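Local coordinates for protein beta-L-arabinobiosidase (Bacteroides thetaiotaomicron, PDB 5MQR) that probably hydrolyses beta-L-arabinofuranosyl linkages in plant pectin as a multidomain glycosidase, with a sialidase-like beta-propeller region and a helical glycoside hydrolase domain, at residues D26-T31 / K302-S307; W753-V758 / K831-M836. All blocks are in the same frame, centred on the assembly; numbering follows the deposited sequence.

Contact 1. Residues D26-T31 / K302-S307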
loop_
_atom_site.group_PDB
_atom_site.type_symbol
_atom_site.label_atom_id
_atom_site.label_comp_id
_atom_site.label_asym_id
_atom_site.label_seq_id
_atom_site.Cartn_x
_atom_site.Cartn_y
_atom_site.Cartn_z
ATOM N N ASP A 26 -9.092 -20.699 -15.315
ATOM C CA ASP A 26 -8.415 -21.426 -16.438
ATOM C C ASP A 26 -6.938 -21.867 -16.193
ATOM O O ASP A 26 -6.708 -23.079 -16.074
ATOM C CB ASP A 26 -8.518 -20.629 -17.746
ATOM C CG ASP A 26 -8.282 -21.505 -18.982
ATOM O OD1 ASP A 26 -9.000 -22.527 -19.154
ATOM O OD2 ASP A 26 -7.380 -21.155 -19.784
ATOM N N ARG A 27 -5.951 -20.946 -16.177
ATOM C CA ARG A 27 -4.525 -21.314 -15.876
ATOM C C ARG A 27 -3.712 -20.225 -15.193
ATOM O O ARG A 27 -3.935 -19.040 -15.415
ATOM C CB ARG A 27 -3.753 -21.683 -17.145
ATOM C CG ARG A 27 -4.202 -22.940 -17.880
ATOM C CD ARG A 27 -3.975 -24.221 -17.105
ATOM N NE ARG A 27 -4.176 -25.381 -17.978
ATOM C CZ ARG A 27 -5.355 -25.908 -18.314
ATOM N NH1 ARG A 27 -6.500 -25.413 -17.832
ATOM N NH2 ARG A 27 -5.382 -26.949 -19.151
ATOM N N ILE A 28 -2.730 -20.630 -14.395
ATOM C CA ILE A 28 -1.742 -19.687 -13.841
ATOM C C ILE A 28 -1.008 -18.989 -14.997
ATOM O O ILE A 28 -0.645 -19.640 -15.961
ATOM C CB ILE A 28 -0.735 -20.386 -12.882
ATOM C CG1 ILE A 28 -1.454 -20.833 -11.590
ATOM C CG2 ILE A 28 0.437 -19.463 -12.553
ATOM C CD1 ILE A 28 -0.647 -21.726 -10.655
ATOM N N HIS A 29 -0.834 -17.673 -14.903
ATOM C CA HIS A 29 -0.141 -16.887 -15.925
ATOM C C HIS A 29 0.373 -15.574 -15.347
ATOM O O HIS A 29 -0.088 -15.123 -14.282
ATOM C CB HIS A 29 -1.027 -16.641 -17.159
ATOM C CG HIS A 29 -2.279 -15.864 -16.883
ATOM N ND1 HIS A 29 -3.288 -16.324 -16.054
ATOM C CD2 HIS A 29 -2.696 -14.660 -17.341
ATOM C CE1 HIS A 29 -4.255 -15.423 -15.996
ATOM N NE2 HIS A 29 -3.927 -14.410 -16.778
ATOM N N TYR A 30 1.363 -15.000 -16.027
ATOM C CA TYR A 30 1.976 -13.741 -15.626
ATOM C C TYR A 30 1.743 -12.701 -16.706
ATOM O O TYR A 30 2.139 -12.907 -17.843
ATOM C CB TYR A 30 3.470 -13.931 -15.423
ATOM C CG TYR A 30 4.250 -12.661 -15.109
ATOM C CD1 TYR A 30 4.100 -12.003 -13.886
ATOM C CD2 TYR A 30 5.172 -12.129 -16.030
ATOM C CE1 TYR A 30 4.836 -10.855 -13.584
ATOM C CE2 TYR A 30 5.912 -10.990 -15.731
ATOM C CZ TYR A 30 5.744 -10.357 -14.507
ATOM O OH TYR A 30 6.456 -9.210 -14.222
ATOM N N THR A 31 1.113 -11.589 -16.322
ATOM C CA THR A 31 0.832 -10.465 -17.196
ATOM C C THR A 31 1.612 -9.200 -16.813
ATOM O O THR A 31 1.452 -8.168 -17.460
ATOM C CB THR A 31 -0.661 -10.112 -17.147
ATOM O OG1 THR A 31 -1.010 -9.727 -15.808
ATOM C CG2 THR A 31 -1.521 -11.287 -17.619
ATOM N N LYS A 302 1.818 -19.103 -19.107
ATOM C CA LYS A 302 2.120 -18.062 -20.088
ATOM C C LYS A 302 2.692 -16.855 -19.375
ATOM O O LYS A 302 2.230 -16.481 -18.286
ATOM C CB LYS A 302 0.882 -17.687 -20.930
ATOM C CG LYS A 302 0.517 -18.808 -21.893
ATOM C CD LYS A 302 -0.590 -18.475 -22.886
ATOM C CE LYS A 302 -0.788 -19.672 -23.840
ATOM N NZ LYS A 302 -1.606 -19.324 -25.054
ATOM N N GLY A 303 3.741 -16.304 -19.960
ATOM C CA GLY A 303 4.384 -15.117 -19.431
ATOM C C GLY A 303 5.460 -15.336 -18.368
ATOM O O GLY A 303 6.332 -14.459 -18.189
ATOM N N PHE A 304 5.394 -16.455 -17.647
ATOM C CA PHE A 304 6.399 -16.772 -16.637
ATOM C C PHE A 304 7.738 -17.074 -17.315
ATOM O O PHE A 304 7.817 -17.819 -18.302
ATOM C CB PHE A 304 5.981 -17.967 -15.746
ATOM C CG PHE A 304 5.154 -17.586 -14.566
ATOM C CD1 PHE A 304 3.765 -17.539 -14.650
ATOM C CD2 PHE A 304 5.758 -17.276 -13.358
ATOM C CE1 PHE A 304 2.991 -17.158 -13.557
ATOM C CE2 PHE A 304 4.992 -16.926 -12.251
ATOM C CZ PHE A 304 3.605 -16.858 -12.359
ATOM N N VAL A 305 8.781 -16.449 -16.788
ATOM C CA VAL A 305 10.147 -16.787 -17.141
ATOM C C VAL A 305 10.645 -17.683 -16.011
ATOM O O VAL A 305 10.725 -17.262 -14.865
ATOM C CB VAL A 305 11.003 -15.507 -17.317
ATOM C CG1 VAL A 305 12.407 -15.845 -17.813
ATOM C CG2 VAL A 305 10.286 -14.569 -18.287
ATOM N N ASN A 306 10.954 -18.927 -16.360
ATOM C CA ASN A 306 11.314 -19.949 -15.414
ATOM C C ASN A 306 11.880 -21.086 -16.219
ATOM O O ASN A 306 11.544 -21.289 -17.393
ATOM C CB ASN A 306 10.096 -20.420 -14.590
ATOM C CG ASN A 306 10.478 -21.287 -13.389
ATOM O OD1 ASN A 306 9.945 -22.383 -13.215
ATOM N ND2 ASN A 306 11.416 -20.812 -12.572
ATOM N N SER A 307 12.751 -21.837 -15.574
ATOM C CA SER A 307 13.442 -22.915 -16.247
ATOM C C SER A 307 13.415 -24.133 -15.328
ATOM O O SER A 307 12.338 -24.592 -14.966
ATOM C CB SER A 307 14.847 -22.428 -16.638
ATOM O OG SER A 307 15.619 -23.464 -17.190
HETATM O O HOH W 1 -1.090 -20.250 -18.613
#

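Contact 2. Residues W753-V758 / K831-M836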
loop_
_atom_site.group_PDB
_atom_site.type_symbol
_atom_site.label_atom_id
_atom_site.label_comp_id
_atom_site.label_asym_id
_atom_site.label_seq_id
_atom_site.Cartn_x
_atom_site.Cartn_y
_atom_site.Cartn_z
ATOM N N TRP A 753 -22.677 32.603 5.921
ATOM C CA TRP A 753 -22.365 31.558 6.912
ATOM C C TRP A 753 -20.884 31.525 7.224
ATOM O O TRP A 753 -20.333 30.495 7.580
ATOM C CB TRP A 753 -22.928 30.181 6.534
ATOM C CG TRP A 753 -22.332 29.400 5.400
ATOM C CD1 TRP A 753 -21.385 28.459 5.496
ATOM C CD2 TRP A 753 -22.711 29.441 4.017
ATOM N NE1 TRP A 753 -21.113 27.918 4.277
ATOM C CE2 TRP A 753 -21.927 28.494 3.346
ATOM C CE3 TRP A 753 -23.647 30.171 3.287
ATOM C CZ2 TRP A 753 -22.028 28.270 1.976
ATOM C CZ3 TRP A 753 -23.752 29.945 1.922
ATOM C CH2 TRP A 753 -22.942 29.012 1.279
ATOM N N ASN A 754 -20.251 32.690 7.215
ATOM C CA ASN A 754 -18.793 32.743 7.272
ATOM C C ASN A 754 -18.163 32.399 8.600
ATOM O O ASN A 754 -17.021 31.925 8.614
ATOM C CB ASN A 754 -18.283 34.092 6.802
ATOM C CG ASN A 754 -18.548 34.320 5.334
ATOM O OD1 ASN A 754 -18.723 33.372 4.545
ATOM N ND2 ASN A 754 -18.625 35.582 4.957
ATOM N N ALA A 755 -18.872 32.623 9.703
ATOM C CA ALA A 755 -18.316 32.192 10.980
ATOM C C ALA A 755 -18.284 30.673 11.035
ATOM O O ALA A 755 -17.275 30.096 11.427
ATOM C CB ALA A 755 -19.071 32.765 12.155
ATOM N N ASP A 756 -19.357 30.022 10.596
ATOM C CA ASP A 756 -19.333 28.547 10.425
ATOM C C ASP A 756 -18.209 28.094 9.523
ATOM O O ASP A 756 -17.549 27.138 9.849
ATOM C CB ASP A 756 -20.656 28.008 9.896
ATOM C CG ASP A 756 -20.580 26.577 9.456
ATOM O OD1 ASP A 756 -20.798 25.678 10.303
ATOM O OD2 ASP A 756 -20.327 26.368 8.243
ATOM N N ALA A 757 -18.006 28.773 8.397
ATOM C CA ALA A 757 -16.937 28.418 7.468
ATOM C C ALA A 757 -15.527 28.600 8.052
ATOM O O ALA A 757 -14.666 27.775 7.803
ATOM C CB ALA A 757 -17.080 29.178 6.146
ATOM N N VAL A 758 -15.296 29.659 8.821
ATOM C CA VAL A 758 -14.007 29.855 9.482
ATOM C C VAL A 758 -13.733 28.770 10.539
ATOM O O VAL A 758 -12.604 28.267 10.613
ATOM C CB VAL A 758 -13.861 31.279 10.071
ATOM C CG1 VAL A 758 -12.684 31.369 11.044
ATOM C CG2 VAL A 758 -13.675 32.265 8.944
ATOM N N LYS A 831 -23.643 29.098 16.428
ATOM C CA LYS A 831 -23.111 27.870 17.006
ATOM C C LYS A 831 -21.581 27.883 16.935
ATOM O O LYS A 831 -20.910 27.525 17.896
ATOM C CB LYS A 831 -23.630 26.637 16.266
ATOM C CG LYS A 831 -23.878 25.433 17.161
ATOM C CD LYS A 831 -23.522 24.089 16.537
ATOM C CE LYS A 831 -24.069 23.870 15.121
ATOM N NZ LYS A 831 -23.456 22.618 14.573
ATOM N N ALA A 832 -21.048 28.314 15.794
ATOM C CA ALA A 832 -19.607 28.341 15.564
ATOM C C ALA A 832 -18.928 29.361 16.466
ATOM O O ALA A 832 -17.865 29.084 17.006
ATOM C CB ALA A 832 -19.296 28.626 14.103
ATOM N N LEU A 833 -19.542 30.529 16.629
ATOM C CA LEU A 833 -18.985 31.545 17.506
ATOM C C LEU A 833 -19.027 31.116 18.974
ATOM O O LEU A 833 -18.140 31.476 19.714
ATOM C CB LEU A 833 -19.672 32.909 17.302
ATOM C CG LEU A 833 -19.138 33.703 16.100
ATOM C CD1 LEU A 833 -20.136 34.748 15.647
ATOM C CD2 LEU A 833 -17.814 34.377 16.434
ATOM N N SER A 834 -20.033 30.341 19.382
ATOM C CA SER A 834 -20.070 29.777 20.728
ATOM C C SER A 834 -18.873 28.876 20.982
ATOM O O SER A 834 -18.157 29.039 21.975
ATOM C CB SER A 834 -21.355 28.986 20.972
ATOM O OG SER A 834 -21.422 28.561 22.323
ATOM N N ILE A 835 -18.666 27.932 20.067
ATOM C CA ILE A 835 -17.479 27.061 20.094
ATOM C C ILE A 835 -16.181 27.884 20.114
ATOM O O ILE A 835 -15.304 27.593 20.903
ATOM C CB ILE A 835 -17.503 26.022 18.954
ATOM C CG1 ILE A 835 -18.585 24.966 19.233
ATOM C CG2 ILE A 835 -16.142 25.345 18.776
ATOM C CD1 ILE A 835 -19.025 24.176 18.016
HETATM N N MSE A 836 -16.083 28.937 19.312
HETATM C CA MSE A 836 -14.886 29.801 19.338
HETATM C C MSE A 836 -14.704 30.518 20.651
HETATM O O MSE A 836 -13.586 30.837 21.021
HETATM C CB MSE A 836 -14.855 30.814 18.181
HETATM C CG MSE A 836 -14.662 30.051 16.872
HETATM SE SE MSE A 836 -14.577 31.264 15.317
HETATM C CE MSE A 836 -16.366 30.970 14.557
#

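Contact 1. Residues D26-T31 / K302-S307
Y30 holds its ring anti to the backbone N (chi1 175°), and F304 holds its ring anti to the carbonyl carbon (chi1 -87°). These torsions bring Y30 CB over one F304 face, while the rest of the Y30 side chain leads away from the 302-307 segment. Y30 CB makes a CH-pi contact there, 3.9 Å from the F304 ring centroid and offset toward the rim. Beyond CB, the edge of the Y30 ring is turned toward the F304 face. This is a tilted edge-to-face pair, with planes at 52°. I28 adds its CG2 branch, which meets F304 CE1 at 3.6 Å. G303 O lies at the edge of the Y30 ring, close to its plane, 3.4 Å from Y30 CD2.

The backbones are tied once directly. Y30 N donates to K302 O at 2.8 Å, and the bond is nearly straight. One residue further, G303 CA makes a CA-H...O contact with Y30 O at 3.5 Å. At the other end a water donates to I28 O and accepts from K302 N. It bridges the two segments where I28 O and K302 N are 4.0 Å apart.

The Y30 hydroxyl is bonded to E34 O. The F304 ring also meets that of Y325, and F304 touches T323 and I311. The short strand 29-30 pairs in parallel with strand 344-345. The loop between strands 299-300 and 311-315 packs against strand 29-30, with F304 resting on strands 311-315 and 321-325.

Contact 2. Residues W753-V758 / K831-M836
A755 and M836 meet through the methyl end of a bent side chain. M836 is a selenomethionine. Its CG is anti to the carbonyl carbon and its chain is extended at chi2, then turns at SE (chi3 -104°). The bend brings CE back to the 754-758 helix, 4.0 Å from A755 CB. The same methyl lies 3.4 Å from A755 O.

L833 reaches A755 from its own position on the helix. Its CG stands beside the backbone N (chi1 -81°), which brings the branch point to 4.1 Å from A755 CB. CD1 is about as close, so across the two segments the alanine methyl has L833 and M836 as its side-chain neighbours.

A832 sends its methyl straight at the other backbone. A832 CB is 3.7 Å from D756 CA and equally near A755 O. Small residues on both helices allow the axes to approach to 8.5 Å, at a crossing angle of 46°.

D756 contributes mainly its CA to this contact. Its OD2 is bonded to Y717 OH, and its backbone N is bonded to N829 OD1, two residues before the 831-836 segment on the same helix 820-839. L778 of helix 768-788 touches L833, M836 and V758.

The chemistry between the two segments is therefore largely apolar: methyl and branched carbons meet alanine and bare backbone. Close fit and burial hold this part of the interface, while N829 OD1, bonded to D756 N, supplies a polar tie between the helices.

In the fold
The two contacts lie on opposite sides of the chain's centre, with centres 60 Å apart and nearest atoms about 46 Å apart. They share no helix or sheet. Contact 1 joins the start of the modelled chain to a loop 271 residues later, and so ties the beginning of the propeller region to the BNR repeat-like range. It closes before contact 2 opens. Contact 2 joins helices 754-765 and 820-839 within the MGH1-like glycoside hydrolase range. Between them in sequence comes the sialidase-like CBM range. Contact 1 thus lies in a mainly beta N-terminal part and contact 2 in a mainly helical glycoside hydrolase region. Each joins segments of its own part, with no touch between them.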